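Local atomic coordinates of diaminopropionate ammonia-lyase (Escherichia coli, PDB entry 4D9I), a protein that catalyses the pyridoxal 5'-phosphate-dependent alpha,beta-elimination of both the L and D isomers of 2,3-diaminopropionate, giving pyruvate and ammonia. Residues Ile310-Gln313 with Asp314-Ala318; Gln355-Ser358 with Leu359-Leu363. All blocks are in the same frame, centred on the assembly; numbering follows the deposited sequence.

Contact 1. Residues Ile310-Gln313 with Asp314-Ala318; sequences ISCQ and DSVAA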
# COMPACT_ATOMS: atom_id res chain seq x y z
N ILE B 310 2.36 -22.12 14.69
CA ILE B 310 2.20 -20.77 15.23
C ILE B 310 0.72 -20.44 15.45
O ILE B 310 -0.12 -20.67 14.57
CB ILE B 310 2.85 -19.69 14.33
CG1 ILE B 310 4.38 -19.75 14.45
CG2 ILE B 310 2.35 -18.29 14.71
CD1 ILE B 310 5.14 -18.77 13.58
N SER B 311 0.42 -19.92 16.64
CA SER B 311 -0.86 -19.33 16.97
C SER B 311 -0.67 -17.84 17.10
O SER B 311 0.09 -17.38 17.96
CB SER B 311 -1.41 -19.90 18.27
OG SER B 311 -2.60 -19.24 18.65
N CYS B 312 -1.35 -17.06 16.27
CA CYS B 312 -1.12 -15.63 16.27
C CYS B 312 -2.37 -14.75 16.37
O CYS B 312 -3.49 -15.17 16.06
CB CYS B 312 -0.25 -15.22 15.08
SG CYS B 312 -1.09 -15.32 13.50
N GLN B 313 -2.14 -13.53 16.84
CA GLN B 313 -3.12 -12.46 16.89
C GLN B 313 -3.71 -12.21 15.49
O GLN B 313 -2.98 -12.26 14.50
CB GLN B 313 -2.38 -11.20 17.35
CG GLN B 313 -3.29 -10.11 17.84
CD GLN B 313 -2.58 -9.16 18.79
OE1 GLN B 313 -1.46 -9.41 19.23
NE2 GLN B 313 -3.26 -8.09 19.11
N ASP B 314 -5.01 -11.91 15.44
CA ASP B 314 -5.72 -11.51 14.22
C ASP B 314 -5.00 -10.43 13.41
O ASP B 314 -4.87 -10.54 12.19
CB ASP B 314 -7.12 -10.99 14.57
CG ASP B 314 -8.18 -12.07 14.54
OD1 ASP B 314 -9.31 -11.82 15.03
OD2 ASP B 314 -7.90 -13.18 14.02
N SER B 315 -4.53 -9.39 14.10
CA SER B 315 -3.87 -8.23 13.48
C SER B 315 -2.55 -8.52 12.74
O SER B 315 -2.06 -7.69 11.96
CB SER B 315 -3.66 -7.13 14.53
OG SER B 315 -2.79 -7.57 15.55
N VAL B 316 -1.98 -9.71 12.96
CA VAL B 316 -0.81 -10.15 12.21
C VAL B 316 -1.13 -10.22 10.71
O VAL B 316 -0.32 -9.81 9.87
CB VAL B 316 -0.31 -11.53 12.72
CG1 VAL B 316 0.73 -12.13 11.78
CG2 VAL B 316 0.26 -11.40 14.12
N ALA B 317 -2.33 -10.73 10.39
CA ALA B 317 -2.80 -10.87 9.02
C ALA B 317 -2.99 -9.50 8.39
O ALA B 317 -2.51 -9.26 7.29
CB ALA B 317 -4.11 -11.69 8.98
N ALA B 318 -3.64 -8.59 9.12
CA ALA B 318 -3.79 -7.19 8.68
C ALA B 318 -2.44 -6.55 8.32
O ALA B 318 -2.32 -5.94 7.27
CB ALA B 318 -4.51 -6.37 9.73

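Contact 2. Residues Gln355-Ser358 with Leu359-Leu363; sequences QRQS and LMEKL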
# COMPACT_ATOMS: atom_id res chain seq x y z
N GLN B 355 11.48 -8.90 20.78
CA GLN B 355 12.24 -10.14 20.92
C GLN B 355 12.61 -10.70 19.56
O GLN B 355 12.75 -11.91 19.40
CB GLN B 355 11.48 -11.16 21.78
CG GLN B 355 11.43 -10.77 23.26
CD GLN B 355 10.49 -11.65 24.08
OE1 GLN B 355 10.91 -12.27 25.06
NE2 GLN B 355 9.23 -11.72 23.68
N ARG B 356 12.78 -9.81 18.60
CA ARG B 356 13.11 -10.18 17.22
C ARG B 356 14.21 -11.24 17.15
O ARG B 356 14.05 -12.24 16.45
CB ARG B 356 13.49 -8.93 16.43
CG ARG B 356 13.95 -9.16 15.01
CD ARG B 356 14.77 -7.94 14.55
NE ARG B 356 14.78 -7.84 13.08
CZ ARG B 356 15.82 -8.13 12.31
NH1 ARG B 356 16.97 -8.52 12.85
NH2 ARG B 356 15.73 -7.97 10.99
N GLN B 357 15.29 -11.03 17.91
CA GLN B 357 16.46 -11.91 17.91
C GLN B 357 16.15 -13.36 18.31
O GLN B 357 16.43 -14.28 17.55
CB GLN B 357 17.57 -11.32 18.78
CG GLN B 357 18.85 -12.14 18.83
CD GLN B 357 19.94 -11.47 19.66
OE1 GLN B 357 20.40 -12.02 20.67
NE2 GLN B 357 20.35 -10.28 19.24
N SER B 358 15.58 -13.56 19.50
CA SER B 358 15.15 -14.90 19.95
C SER B 358 14.06 -15.52 19.06
O SER B 358 14.10 -16.73 18.78
CB SER B 358 14.70 -14.86 21.41
OG SER B 358 13.69 -13.88 21.61
N LEU B 359 13.12 -14.71 18.59
CA LEU B 359 12.08 -15.20 17.68
C LEU B 359 12.66 -15.72 16.37
O LEU B 359 12.29 -16.81 15.90
CB LEU B 359 11.03 -14.12 17.40
CG LEU B 359 10.11 -13.74 18.57
CD1 LEU B 359 9.28 -12.53 18.20
CD2 LEU B 359 9.22 -14.90 18.99
N MET B 360 13.59 -14.95 15.80
CA MET B 360 14.33 -15.38 14.60
C MET B 360 15.11 -16.66 14.87
O MET B 360 15.10 -17.56 14.04
CB MET B 360 15.26 -14.28 14.10
CG MET B 360 14.49 -13.17 13.42
SD MET B 360 15.56 -11.88 12.75
CE MET B 360 15.94 -12.56 11.13
N GLU B 361 15.75 -16.72 16.03
CA GLU B 361 16.47 -17.92 16.44
C GLU B 361 15.56 -19.13 16.57
O GLU B 361 15.89 -20.20 16.08
CB GLU B 361 17.19 -17.69 17.76
CG GLU B 361 18.40 -16.78 17.63
CD GLU B 361 19.15 -16.59 18.94
OE1 GLU B 361 19.12 -17.50 19.81
OE2 GLU B 361 19.77 -15.53 19.09
N LYS B 362 14.41 -18.94 17.22
CA LYS B 362 13.40 -19.99 17.37
C LYS B 362 12.97 -20.49 16.00
O LYS B 362 12.90 -21.70 15.77
CB LYS B 362 12.19 -19.48 18.18
CG LYS B 362 11.07 -20.50 18.43
CD LYS B 362 11.52 -21.62 19.35
CE LYS B 362 10.34 -22.32 20.01
NZ LYS B 362 10.76 -23.55 20.74
N LEU B 363 12.72 -19.56 15.08
CA LEU B 363 12.24 -19.90 13.74
C LEU B 363 13.37 -20.28 12.79
O LEU B 363 13.10 -20.66 11.65
CB LEU B 363 11.39 -18.76 13.15
CG LEU B 363 10.14 -18.37 13.95
CD1 LEU B 363 9.61 -16.99 13.52
CD2 LEU B 363 9.04 -19.43 13.89

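Contact 1. Residues Ile310-Gln313 with Asp314-Ala318
Val316 N reaches back to Gln313 O across 3.1 Å, the one hydrogen bond that joins Ile310-Gln313 to Asp314-Ala318. Its N-H points at the oxygen at 154°, yet the nitrogen stands 54° out of the carbonyl plane, not on a lone pair, in a bond from i+3 to i that closes the turn. Ala317 N follows with a bond to Asp314 O, and the chain passes from extended strand into helix.

Apolar contact supports the same bend. With SG placed between its own backbone N and carbonyl carbon (chi1 72°), Cys312 sets its sulfur 3.9 Å from Val316 CB, while CG2 of the valine lies over Gln313 O at 3.4 Å. Both are compact residues without charge, suited to the buried inner side of the turn.

On another side, the aliphatic part of Gln313 passes Ser315: Gln313 CG is 3.5 Å from Ser315 OG by van der Waals contact. The extended glutamine ends with OE1 accepting a hydrogen bond from the backbone N of Lys7. Cut back to an alanine, Gln313 would probably leave the Lys7 N-H without this acceptor and take the methylene away from Ser315 OG.

This is a strand-turn-helix connection: strand 308-312, between strands 8-12 and 254-260 of the mixed sheet, passes directly into helix 315-325. Cys312 packs on Val258 and on Val342 of helix 338-352, which also meets Ala317.

Contact 2. Residues Gln355-Ser358 with Leu359-Leu363
Four backbone hydrogen bonds of the i to i+4 kind join Gln355-Ser358 to Leu359-Leu363 in the first turns of helix 356-363. Leu359 N binds Gln355 O at 2.9 Å, nearly in line with that carbonyl. Gln355, at the N-cap position, gives the helix its first acceptor. The next three, from Met360, Glu361 and Lys362 to the oxygens of Arg356, Gln357 and Ser358, are tilted somewhat from their carbonyl planes; Lys362 N to Ser358 O spans 2.7 Å.

Among the side chains, Arg356 and Met360 run alongside each other in the same direction. Met360 SD lies over one face of the guanidinium, offset toward its rim, 3.6 Å from Arg356 NH1. The extended arginine and the methionine's bend at chi3 (87°) bring sulfur and flat cation together, while Arg356 NH2 bonds to His351 ND1. One residue on, Gln357 and Glu361 also lie side by side, their amide and carboxylate planes only 11° apart; here Gln357 CG touches Glu361 OE2 at 3.5 Å. These polar chains suit an exposed flank.

Leu359 has CG anti to its carbonyl carbon (chi1 -70°), which lays Leu359 CG 3.3 Å from Gln355 O.

Leucine suits the inner side of the helix, where Leu359 and Leu363 pack on Ile10 of strand 8-12 and Val350 of helix 338-352, the latter also touched by Met360. Lys362, its chain bent at chi2, carries NZ to a salt bridge with Asp12, fastening the helix to the border strand of the mixed sheet.

Along the chain the two contacts come in series, neither nested nor crossed. Each is a local contact within one continuous stretch, a turn in contact 1 and helix in contact 2, and neither closes a long loop. Contact 1 turns strand 308-312 into helix 315-325; helix 338-352 follows, and contact 2 then winds the first turns of helix 356-363, ahead of strand 370-375. Their centres are about 17 Å apart, but they meet where Ile310 CD1 packs against Leu363 CD2 at 4.0 Å, both residues touching Ile10. Together they tie strands 8-12 and 308-312, at one edge of the mixed sheet, to helices 338-352 and 356-363 in this fold type II enzyme.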